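Local atomic coordinates of beta-fructofuranosidase (Arabidopsis thaliana, PDB entry 2OXB), a protein that hydrolyses terminal non-reducing beta-D-fructofuranoside residues from sucrose and 1-kestose, and less readily from neokestose and levan, as a cell-wall invertase of glycosyl hydrolase family 32. Residues H31-W36 and R119-S124; Q35-P38 and G44-V47; A70-N75 and V104-E109. The protein carries 1 engineered substitution. All blocks are in the same frame, centred on the assembly; numbering follows the deposited sequence.

Contacts 1 and 2 both start from strand 29-36 and share Gln35 and Trp36, their centres lying about 12 Å apart. Through Gln35 both reach the bound fructose, which is also hydrogen-bonded to Ser79, Asp145 and the engineered Gln199. Contact 1 runs outward to strand 121-123 of the next sheet, whereas contact 2 closes the turn between strands 29-36 and 47-53 within its own sheet. Contact 3, about 12 Å from contact 1 centre to centre, is nested in the chain between 31-36 and 119-124; a salt bridge from Lys123 NZ to Asp73 OD1 (3.0 Å) joins the two. Contacts 2 and 3 stay about 7 Å apart at their nearest atoms. The side chain of Asp73 is about 11 Å from the bound fructose.

Contact 1 of 3, residues H31-W36 and R119-S124; sequences HLFYQW and REWKKS. With FRU (beta-D-fructofuranose), chain B.
Phe33 and Trp121 carry this contact by themselves: the far end of the phenyl ring meets the indole where its five- and six-membered rings adjoin. Phe33 CZ is 3.7 Å from both Trp121 NE1 and Trp121 CZ2, so it sits against the NE1-CE2-CZ2 side of the indole. The phenyl ring and the five-membered ring are almost perpendicular (85°), with centroids 5.4 Å apart, an oblique meeting that is no regular stack. Phe33 has CG anti to its carbonyl carbon (chi1 -57°), which sends the ring out from strand 29-36 toward strand 121-123, while His50 stacks on it. Both aromatics are buried, and Trp121 also packs on Ala65, Ile66 and Ile92. Its neighbours in sequence, Glu120 and Lys122, by contrast, are exposed and stay off strand 29-36. Were Trp121 replaced by alanine, the CZ end of Phe33 would probably lose its partner and a gap would open between the two sheets. Two residues beyond Phe33, Gln35 OE1 accepts a hydrogen bond from fructose O6 (2.8 Å). Strand 29-36 thus serves the sugar through an amide, whereas Phe33 and Trp121 meet across to the next propeller blade by aromatic packing, with no polar bond between the two segments.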
loop_
_atom_site.group_PDB
_atom_site.type_symbol
_atom_site.label_atom_id
_atom_site.label_comp_id
_atom_site.label_asym_id
_atom_site.label_seq_id
_atom_site.Cartn_x
_atom_site.Cartn_y
_atom_site.Cartn_z
ATOM N N HIS A 31 16.144 -1.459 -6.038
ATOM C CA HIS A 31 16.661 -1.159 -4.714
ATOM C C HIS A 31 15.503 -0.899 -3.749
ATOM O O HIS A 31 14.441 -0.420 -4.145
ATOM C CB HIS A 31 17.580 0.073 -4.781
ATOM C CG HIS A 31 18.892 -0.173 -5.467
ATOM N ND1 HIS A 31 19.864 -1.003 -4.944
ATOM C CD2 HIS A 31 19.415 0.342 -6.607
ATOM C CE1 HIS A 31 20.928 -0.984 -5.727
ATOM N NE2 HIS A 31 20.683 -0.175 -6.743
ATOM N N LEU A 32 15.714 -1.258 -2.490
ATOM C CA LEU A 32 14.740 -1.032 -1.433
ATOM C C LEU A 32 15.504 -0.751 -0.161
ATOM O O LEU A 32 16.382 -1.521 0.252
ATOM C CB LEU A 32 13.833 -2.243 -1.171
ATOM C CG LEU A 32 12.957 -2.095 0.105
ATOM C CD1 LEU A 32 11.829 -1.125 -0.141
ATOM C CD2 LEU A 32 12.360 -3.432 0.518
ATOM N N PHE A 33 15.179 0.377 0.445
ATOM C CA PHE A 33 15.786 0.745 1.701
ATOM C C PHE A 33 14.561 0.735 2.598
ATOM O O PHE A 33 13.503 0.268 2.173
ATOM C CB PHE A 33 16.413 2.142 1.609
ATOM C CG PHE A 33 17.440 2.285 0.509
ATOM C CD1 PHE A 33 18.736 1.829 0.676
ATOM C CD2 PHE A 33 17.106 2.890 -0.699
ATOM C CE1 PHE A 33 19.680 1.977 -0.344
ATOM C CE2 PHE A 33 18.050 3.035 -1.719
ATOM C CZ PHE A 33 19.332 2.579 -1.535
ATOM N N TYR A 34 14.696 1.219 3.826
ATOM C CA TYR A 34 13.575 1.263 4.750
ATOM C C TYR A 34 13.991 1.567 6.173
ATOM O O TYR A 34 15.163 1.461 6.538
ATOM C CB TYR A 34 12.781 -0.050 4.734
ATOM C CG TYR A 34 13.596 -1.283 5.026
ATOM C CD1 TYR A 34 14.372 -1.892 4.041
ATOM C CD2 TYR A 34 13.572 -1.859 6.285
ATOM C CE1 TYR A 34 15.097 -3.052 4.313
ATOM C CE2 TYR A 34 14.291 -3.013 6.564
ATOM C CZ TYR A 34 15.046 -3.602 5.584
ATOM O OH TYR A 34 15.745 -4.737 5.912
ATOM N N GLN A 35 13.002 1.961 6.963
ATOM C CA GLN A 35 13.207 2.285 8.355
ATOM C C GLN A 35 13.345 0.954 9.114
ATOM O O GLN A 35 12.409 0.145 9.137
ATOM C CB GLN A 35 12.006 3.094 8.857
ATOM C CG GLN A 35 11.711 4.353 8.047
ATOM C CD GLN A 35 12.460 5.577 8.536
ATOM O OE1 GLN A 35 12.105 6.171 9.546
ATOM N NE2 GLN A 35 13.506 5.956 7.822
ATOM N N TRP A 36 14.510 0.732 9.726
ATOM C CA TRP A 36 14.782 -0.513 10.461
ATOM C C TRP A 36 15.544 -0.309 11.783
ATOM O O TRP A 36 16.461 0.507 11.874
ATOM C CB TRP A 36 15.553 -1.481 9.536
ATOM C CG TRP A 36 16.092 -2.735 10.177
ATOM C CD1 TRP A 36 15.377 -3.819 10.609
ATOM C CD2 TRP A 36 17.463 -3.012 10.488
ATOM N NE1 TRP A 36 16.222 -4.752 11.174
ATOM C CE2 TRP A 36 17.507 -4.280 11.112
ATOM C CE3 TRP A 36 18.662 -2.308 10.300
ATOM C CZ2 TRP A 36 18.699 -4.859 11.550
ATOM C CZ3 TRP A 36 19.853 -2.883 10.737
ATOM C CH2 TRP A 36 19.860 -4.148 11.354
ATOM N N ARG A 119 25.838 0.175 -2.310
ATOM C CA ARG A 119 25.797 -0.077 -0.876
ATOM C C ARG A 119 26.414 1.029 -0.025
ATOM O O ARG A 119 26.043 1.189 1.136
ATOM C CB ARG A 119 26.462 -1.418 -0.550
ATOM C CG ARG A 119 27.974 -1.406 -0.500
ATOM C CD ARG A 119 28.474 -2.825 -0.312
ATOM N NE ARG A 119 28.222 -3.631 -1.503
ATOM C CZ ARG A 119 28.850 -3.445 -2.661
ATOM N NH1 ARG A 119 29.763 -2.486 -2.769
ATOM N NH2 ARG A 119 28.566 -4.208 -3.711
ATOM N N GLU A 120 27.353 1.790 -0.573
ATOM C CA GLU A 120 27.939 2.876 0.213
ATOM C C GLU A 120 27.449 4.250 -0.235
ATOM O O GLU A 120 27.778 4.710 -1.325
ATOM C CB GLU A 120 29.469 2.831 0.164
ATOM C CG GLU A 120 30.078 1.722 0.999
ATOM C CD GLU A 120 31.576 1.855 1.133
ATOM O OE1 GLU A 120 32.044 2.542 2.073
ATOM O OE2 GLU A 120 32.292 1.286 0.280
ATOM N N TRP A 121 26.660 4.902 0.612
ATOM C CA TRP A 121 26.141 6.219 0.269
ATOM C C TRP A 121 26.911 7.372 0.884
ATOM O O TRP A 121 27.197 7.390 2.084
ATOM C CB TRP A 121 24.657 6.343 0.631
ATOM C CG TRP A 121 23.774 5.578 -0.302
ATOM C CD1 TRP A 121 23.627 4.222 -0.364
ATOM C CD2 TRP A 121 22.943 6.121 -1.343
ATOM N NE1 TRP A 121 22.758 3.883 -1.379
ATOM C CE2 TRP A 121 22.322 5.026 -1.996
ATOM C CE3 TRP A 121 22.665 7.422 -1.788
ATOM C CZ2 TRP A 121 21.437 5.195 -3.072
ATOM C CZ3 TRP A 121 21.785 7.590 -2.860
ATOM C CH2 TRP A 121 21.182 6.479 -3.489
ATOM N N LYS A 122 27.247 8.330 0.025
ATOM C CA LYS A 122 27.984 9.521 0.408
ATOM C C LYS A 122 26.960 10.596 0.744
ATOM O O LYS A 122 26.003 10.805 0.006
ATOM C CB LYS A 122 28.873 9.966 -0.757
ATOM C CG LYS A 122 30.022 10.898 -0.393
ATOM C CD LYS A 122 30.990 11.045 -1.571
ATOM C CE LYS A 122 32.055 12.111 -1.318
ATOM N NZ LYS A 122 32.838 11.895 -0.065
ATOM N N LYS A 123 27.165 11.266 1.871
ATOM C CA LYS A 123 26.262 12.308 2.337
ATOM C C LYS A 123 26.942 13.679 2.351
ATOM O O LYS A 123 27.838 13.917 3.147
ATOM C CB LYS A 123 25.757 11.931 3.732
ATOM C CG LYS A 123 25.203 10.503 3.769
ATOM C CD LYS A 123 24.328 10.222 4.975
ATOM C CE LYS A 123 25.131 9.854 6.199
ATOM N NZ LYS A 123 24.233 9.613 7.355
ATOM N N SER A 124 26.504 14.575 1.466
ATOM C CA SER A 124 27.066 15.927 1.352
ATOM C C SER A 124 27.238 16.635 2.685
ATOM O O SER A 124 26.505 16.373 3.635
ATOM C CB SER A 124 26.188 16.792 0.448
ATOM O OG SER A 124 26.514 18.160 0.587
HETATM C C1 FRU B . 5.481 7.059 9.234
HETATM C C2 FRU B . 6.512 7.887 10.011
HETATM C C3 FRU B . 7.146 8.970 9.116
HETATM C C4 FRU B . 8.542 9.103 9.654
HETATM C C5 FRU B . 8.815 7.681 10.142
HETATM C C6 FRU B . 9.538 7.615 11.472
HETATM O O1 FRU B . 4.366 7.845 8.850
HETATM O O2 FRU B . 6.097 8.511 11.282
HETATM O O3 FRU B . 6.469 10.222 9.169
HETATM O O4 FRU B . 9.471 9.496 8.639
HETATM O O5 FRU B . 7.569 7.022 10.313
HETATM O O6 FRU B . 10.874 8.043 11.271
#

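Contact 2 of 3, residues Q35-P38 and G44-V47; sequences QWNP and GNIV. With FRU (beta-D-fructofuranose), chain B.
Trp36 and Val47 form an antiparallel hydrogen-bonded pair, their CA atoms 5.3 Å apart. Trp36 N donates to Val47 O and Val47 N to Trp36 O, both over 3.0 Å. Beyond this pair the chains diverge: the end-to-end directions of 35-38 and 44-47 differ by 106°, as the hairpin connecting strands 29-36 and 47-53 opens into a loop. Ile46 CA adds a CA-H...O contact to Trp36 O.

Ile46 turns its two methyl ends to different targets. CG2 lies against the Gln35 side chain, 3.6 Å from Gln35 CB, and the two side chains cross at about a right angle; CD1 approaches the backbone at Trp36 N. Gln35 is bent at its second torsion (chi2 -89°), which swings its amide back alongside CG2. On the opposite side of the pair, Pro38 CD packs on Val47 CG2 at 4.2 Å, while Pro38 N lies over one face of the Trp36 ring. Asn37 and Asn45 run side by side, pointing the same way. Asn45 ND2 gives Asn37 OD1 a weak bond, long at 3.3 Å although nearly straight (176°); the stronger partner of that oxygen is Lys39 N.

Gln35 NE2 donates to Asn21 OD1 and Cys77 O, fixing which way the amide is turned. With Ile46 packed beside it, the amide is held with OE1 presented to the substrate, consistent with the role of Gln35 in sucrose binding.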
loop_
_atom_site.group_PDB
_atom_site.type_symbol
_atom_site.label_atom_id
_atom_site.label_comp_id
_atom_site.label_asym_id
_atom_site.label_seq_id
_atom_site.Cartn_x
_atom_site.Cartn_y
_atom_site.Cartn_z
ATOM N N GLN A 35 13.002 1.961 6.963
ATOM C CA GLN A 35 13.207 2.285 8.355
ATOM C C GLN A 35 13.345 0.954 9.114
ATOM O O GLN A 35 12.409 0.145 9.137
ATOM C CB GLN A 35 12.006 3.094 8.857
ATOM C CG GLN A 35 11.711 4.353 8.047
ATOM C CD GLN A 35 12.460 5.577 8.536
ATOM O OE1 GLN A 35 12.105 6.171 9.546
ATOM N NE2 GLN A 35 13.506 5.956 7.822
ATOM N N TRP A 36 14.510 0.732 9.726
ATOM C CA TRP A 36 14.782 -0.513 10.461
ATOM C C TRP A 36 15.544 -0.309 11.783
ATOM O O TRP A 36 16.461 0.507 11.874
ATOM C CB TRP A 36 15.553 -1.481 9.536
ATOM C CG TRP A 36 16.092 -2.735 10.177
ATOM C CD1 TRP A 36 15.377 -3.819 10.609
ATOM C CD2 TRP A 36 17.463 -3.012 10.488
ATOM N NE1 TRP A 36 16.222 -4.752 11.174
ATOM C CE2 TRP A 36 17.507 -4.280 11.112
ATOM C CE3 TRP A 36 18.662 -2.308 10.300
ATOM C CZ2 TRP A 36 18.699 -4.859 11.550
ATOM C CZ3 TRP A 36 19.853 -2.883 10.737
ATOM C CH2 TRP A 36 19.860 -4.148 11.354
ATOM N N ASN A 37 15.140 -1.048 12.811
ATOM C CA ASN A 37 15.801 -0.963 14.106
ATOM C C ASN A 37 16.705 -2.158 14.319
ATOM O O ASN A 37 16.246 -3.290 14.515
ATOM C CB ASN A 37 14.801 -0.908 15.254
ATOM C CG ASN A 37 15.475 -1.091 16.602
ATOM O OD1 ASN A 37 16.678 -0.861 16.738
ATOM N ND2 ASN A 37 14.705 -1.499 17.606
ATOM N N PRO A 38 18.014 -1.913 14.301
ATOM C CA PRO A 38 19.049 -2.931 14.484
ATOM C C PRO A 38 19.187 -3.414 15.916
ATOM O O PRO A 38 20.028 -4.260 16.211
ATOM C CB PRO A 38 20.301 -2.215 14.018
ATOM C CG PRO A 38 20.043 -0.814 14.484
ATOM C CD PRO A 38 18.614 -0.588 14.076
ATOM N N GLY A 44 12.943 2.293 16.841
ATOM C CA GLY A 44 14.088 2.831 17.542
ATOM C C GLY A 44 15.343 2.703 16.719
ATOM O O GLY A 44 15.441 1.809 15.882
ATOM N N ASN A 45 16.294 3.601 16.957
ATOM C CA ASN A 45 17.559 3.621 16.237
ATOM C C ASN A 45 17.319 3.377 14.759
ATOM O O ASN A 45 18.096 2.691 14.100
ATOM C CB ASN A 45 18.478 2.552 16.793
ATOM C CG ASN A 45 18.444 2.503 18.291
ATOM O OD1 ASN A 45 18.905 3.426 18.975
ATOM N ND2 ASN A 45 17.876 1.427 18.823
ATOM N N ILE A 46 16.239 3.948 14.240
ATOM C CA ILE A 46 15.901 3.780 12.838
ATOM C C ILE A 46 17.049 4.132 11.897
ATOM O O ILE A 46 17.691 5.179 12.031
ATOM C CB ILE A 46 14.650 4.612 12.467
ATOM C CG1 ILE A 46 13.414 3.995 13.117
ATOM C CG2 ILE A 46 14.470 4.652 10.961
ATOM C CD1 ILE A 46 13.183 2.539 12.713
ATOM N N VAL A 47 17.295 3.228 10.949
ATOM C CA VAL A 47 18.347 3.368 9.944
ATOM C C VAL A 47 17.792 2.931 8.590
ATOM O O VAL A 47 16.728 2.314 8.515
ATOM C CB VAL A 47 19.559 2.455 10.260
ATOM C CG1 VAL A 47 20.700 2.747 9.293
ATOM C CG2 VAL A 47 20.003 2.644 11.703
HETATM C C1 FRU B . 5.481 7.059 9.234
HETATM C C2 FRU B . 6.512 7.887 10.011
HETATM C C3 FRU B . 7.146 8.970 9.116
HETATM C C4 FRU B . 8.542 9.103 9.654
HETATM C C5 FRU B . 8.815 7.681 10.142
HETATM C C6 FRU B . 9.538 7.615 11.472
HETATM O O1 FRU B . 4.366 7.845 8.850
HETATM O O2 FRU B . 6.097 8.511 11.282
HETATM O O3 FRU B . 6.469 10.222 9.169
HETATM O O4 FRU B . 9.471 9.496 8.639
HETATM O O5 FRU B . 7.569 7.022 10.313
HETATM O O6 FRU B . 10.874 8.043 11.271
#

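Contact 3 of 3, residues A70-N75 and V104-E109; sequences APFDIN and VQNIAE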
loop_
_atom_site.group_PDB
_atom_site.type_symbol
_atom_site.label_atom_id
_atom_site.label_comp_id
_atom_site.label_asym_id
_atom_site.label_seq_id
_atom_site.Cartn_x
_atom_site.Cartn_y
_atom_site.Cartn_z
ATOM N N ALA A 70 26.608 12.178 11.395
ATOM C CA ALA A 70 26.875 13.564 11.054
ATOM C C ALA A 70 25.835 14.418 11.762
ATOM O O ALA A 70 24.743 13.944 12.083
ATOM C CB ALA A 70 26.786 13.767 9.547
ATOM N N PRO A 71 26.157 15.697 12.006
ATOM C CA PRO A 71 25.239 16.616 12.682
ATOM C C PRO A 71 23.800 16.514 12.162
ATOM O O PRO A 71 22.900 16.070 12.875
ATOM C CB PRO A 71 25.853 17.982 12.387
ATOM C CG PRO A 71 27.313 17.683 12.294
ATOM C CD PRO A 71 27.331 16.423 11.483
ATOM N N PHE A 72 23.628 16.919 10.903
ATOM C CA PHE A 72 22.345 16.952 10.204
ATOM C C PHE A 72 21.396 15.754 10.319
ATOM O O PHE A 72 20.308 15.766 9.745
ATOM C CB PHE A 72 22.585 17.295 8.723
ATOM C CG PHE A 72 23.537 16.362 8.007
ATOM C CD1 PHE A 72 23.124 15.091 7.589
ATOM C CD2 PHE A 72 24.834 16.771 7.712
ATOM C CE1 PHE A 72 23.990 14.237 6.881
ATOM C CE2 PHE A 72 25.708 15.932 7.010
ATOM C CZ PHE A 72 25.286 14.663 6.592
ATOM N N ASP A 73 21.790 14.733 11.071
ATOM C CA ASP A 73 20.945 13.549 11.249
ATOM C C ASP A 73 21.435 12.732 12.430
ATOM O O ASP A 73 21.131 11.547 12.534
ATOM C CB ASP A 73 20.991 12.660 10.006
ATOM C CG ASP A 73 22.289 11.898 9.898
ATOM O OD1 ASP A 73 22.265 10.782 9.333
ATOM O OD2 ASP A 73 23.330 12.429 10.371
ATOM N N ILE A 74 22.197 13.375 13.303
ATOM C CA ILE A 74 22.780 12.726 14.464
ATOM C C ILE A 74 21.698 12.096 15.344
ATOM O O ILE A 74 21.977 11.216 16.153
ATOM C CB ILE A 74 23.652 13.775 15.256
ATOM C CG1 ILE A 74 24.948 13.135 15.762
ATOM C CG2 ILE A 74 22.848 14.398 16.402
ATOM C CD1 ILE A 74 24.765 12.176 16.893
ATOM N N ASN A 75 20.452 12.517 15.166
ATOM C CA ASN A 75 19.383 11.970 15.993
ATOM C C ASN A 75 18.388 11.039 15.300
ATOM O O ASN A 75 17.413 10.576 15.912
ATOM C CB ASN A 75 18.661 13.114 16.697
ATOM C CG ASN A 75 19.401 13.573 17.930
ATOM O OD1 ASN A 75 19.388 12.888 18.948
ATOM N ND2 ASN A 75 20.074 14.716 17.844
ATOM N N VAL A 104 15.198 18.303 9.610
ATOM C CA VAL A 104 15.892 18.932 8.500
ATOM C C VAL A 104 15.933 17.967 7.319
ATOM O O VAL A 104 15.754 16.763 7.481
ATOM C CB VAL A 104 17.339 19.315 8.885
ATOM C CG1 VAL A 104 17.327 20.440 9.890
ATOM C CG2 VAL A 104 18.056 18.110 9.466
ATOM N N GLN A 105 16.162 18.516 6.134
ATOM C CA GLN A 105 16.236 17.734 4.912
ATOM C C GLN A 105 17.652 17.673 4.412
ATOM O O GLN A 105 18.294 18.705 4.226
ATOM C CB GLN A 105 15.357 18.347 3.832
ATOM C CG GLN A 105 13.929 18.421 4.253
ATOM C CD GLN A 105 13.416 17.073 4.707
ATOM O OE1 GLN A 105 12.471 16.995 5.489
ATOM N NE2 GLN A 105 14.031 15.997 4.212
ATOM N N ASN A 106 18.110 16.447 4.171
ATOM C CA ASN A 106 19.458 16.178 3.708
ATOM C C ASN A 106 19.464 15.388 2.426
ATOM O O ASN A 106 18.504 14.680 2.132
ATOM C CB ASN A 106 20.196 15.393 4.778
ATOM C CG ASN A 106 20.108 16.063 6.116
ATOM O OD1 ASN A 106 20.526 17.208 6.264
ATOM N ND2 ASN A 106 19.548 15.367 7.098
ATOM N N ILE A 107 20.562 15.498 1.681
ATOM C CA ILE A 107 20.726 14.778 0.420
ATOM C C ILE A 107 21.899 13.796 0.536
ATOM O O ILE A 107 22.841 14.029 1.295
ATOM C CB ILE A 107 20.979 15.767 -0.755
ATOM C CG1 ILE A 107 20.894 15.035 -2.096
ATOM C CG2 ILE A 107 22.341 16.411 -0.620
ATOM C CD1 ILE A 107 21.049 15.945 -3.322
ATOM N N ALA A 108 21.828 12.695 -0.216
ATOM C CA ALA A 108 22.869 11.660 -0.214
ATOM C C ALA A 108 23.083 10.987 -1.586
ATOM O O ALA A 108 22.151 10.433 -2.165
ATOM C CB ALA A 108 22.530 10.594 0.831
ATOM N N GLU A 109 24.316 11.030 -2.090
ATOM C CA GLU A 109 24.664 10.411 -3.371
ATOM C C GLU A 109 25.485 9.145 -3.103
ATOM O O GLU A 109 26.032 8.978 -2.010
ATOM C CB GLU A 109 25.486 11.378 -4.223
ATOM C CG GLU A 109 26.813 11.781 -3.585
ATOM C CD GLU A 109 27.571 12.800 -4.408
ATOM O OE1 GLU A 109 27.759 12.563 -5.619
ATOM O OE2 GLU A 109 27.979 13.835 -3.843
#
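The amide of Asn106 lies obliquely against Phe72, reaching both the base of its ring and its backbone carbonyl. Ring and amide planes are 50° apart, and Asn106 CG comes to 3.5 Å from Phe72 CD1, while Asn106 OD1 sits 3.6 Å from Phe72 CG. The other branch of the amide does the polar work: Asn106 ND2 donates to Phe72 O at 2.8 Å. It comes from above, 45° out of the carbonyl plane, so the bond does not follow a lone pair. Val104 stands two residues earlier on the same side of its strand, and its CG2 methyl is 3.3 Å from Phe72 O, flanking the oxygen that receives the amide.

Phe72 places CG between its backbone N and carbonyl carbon (chi1 56°), which turns the ring back along its own loop; Ala70 CB lies 3.4 Å above one ring face, offset toward the rim. Farther out, the ring also packs on Lys123 and Tyr94.

In the five-bladed propeller of family 32 enzymes, 70-75 belongs to the passage from strand 60-66, the outer strand of one blade, to strand 77-81, the inner strand of the next. The contact lays this passage on the third strand of that next blade, 103-110, where Asn106 also shares backbone hydrogen bonding with Tyr94 of the adjoining strand 93-97.

Within the loop, Ile74 N donates to Pro71 O (2.8 Å), closing a turn with Phe72 and Asp73 at its central positions. Asp73 touches Asn106 only lightly, with CB 4.2 Å from Asn106 ND2. Its carboxylate is directed elsewhere, OD1 forming a salt bridge with Lys123 NZ and a weak hydrogen bond with Tyr94 OH.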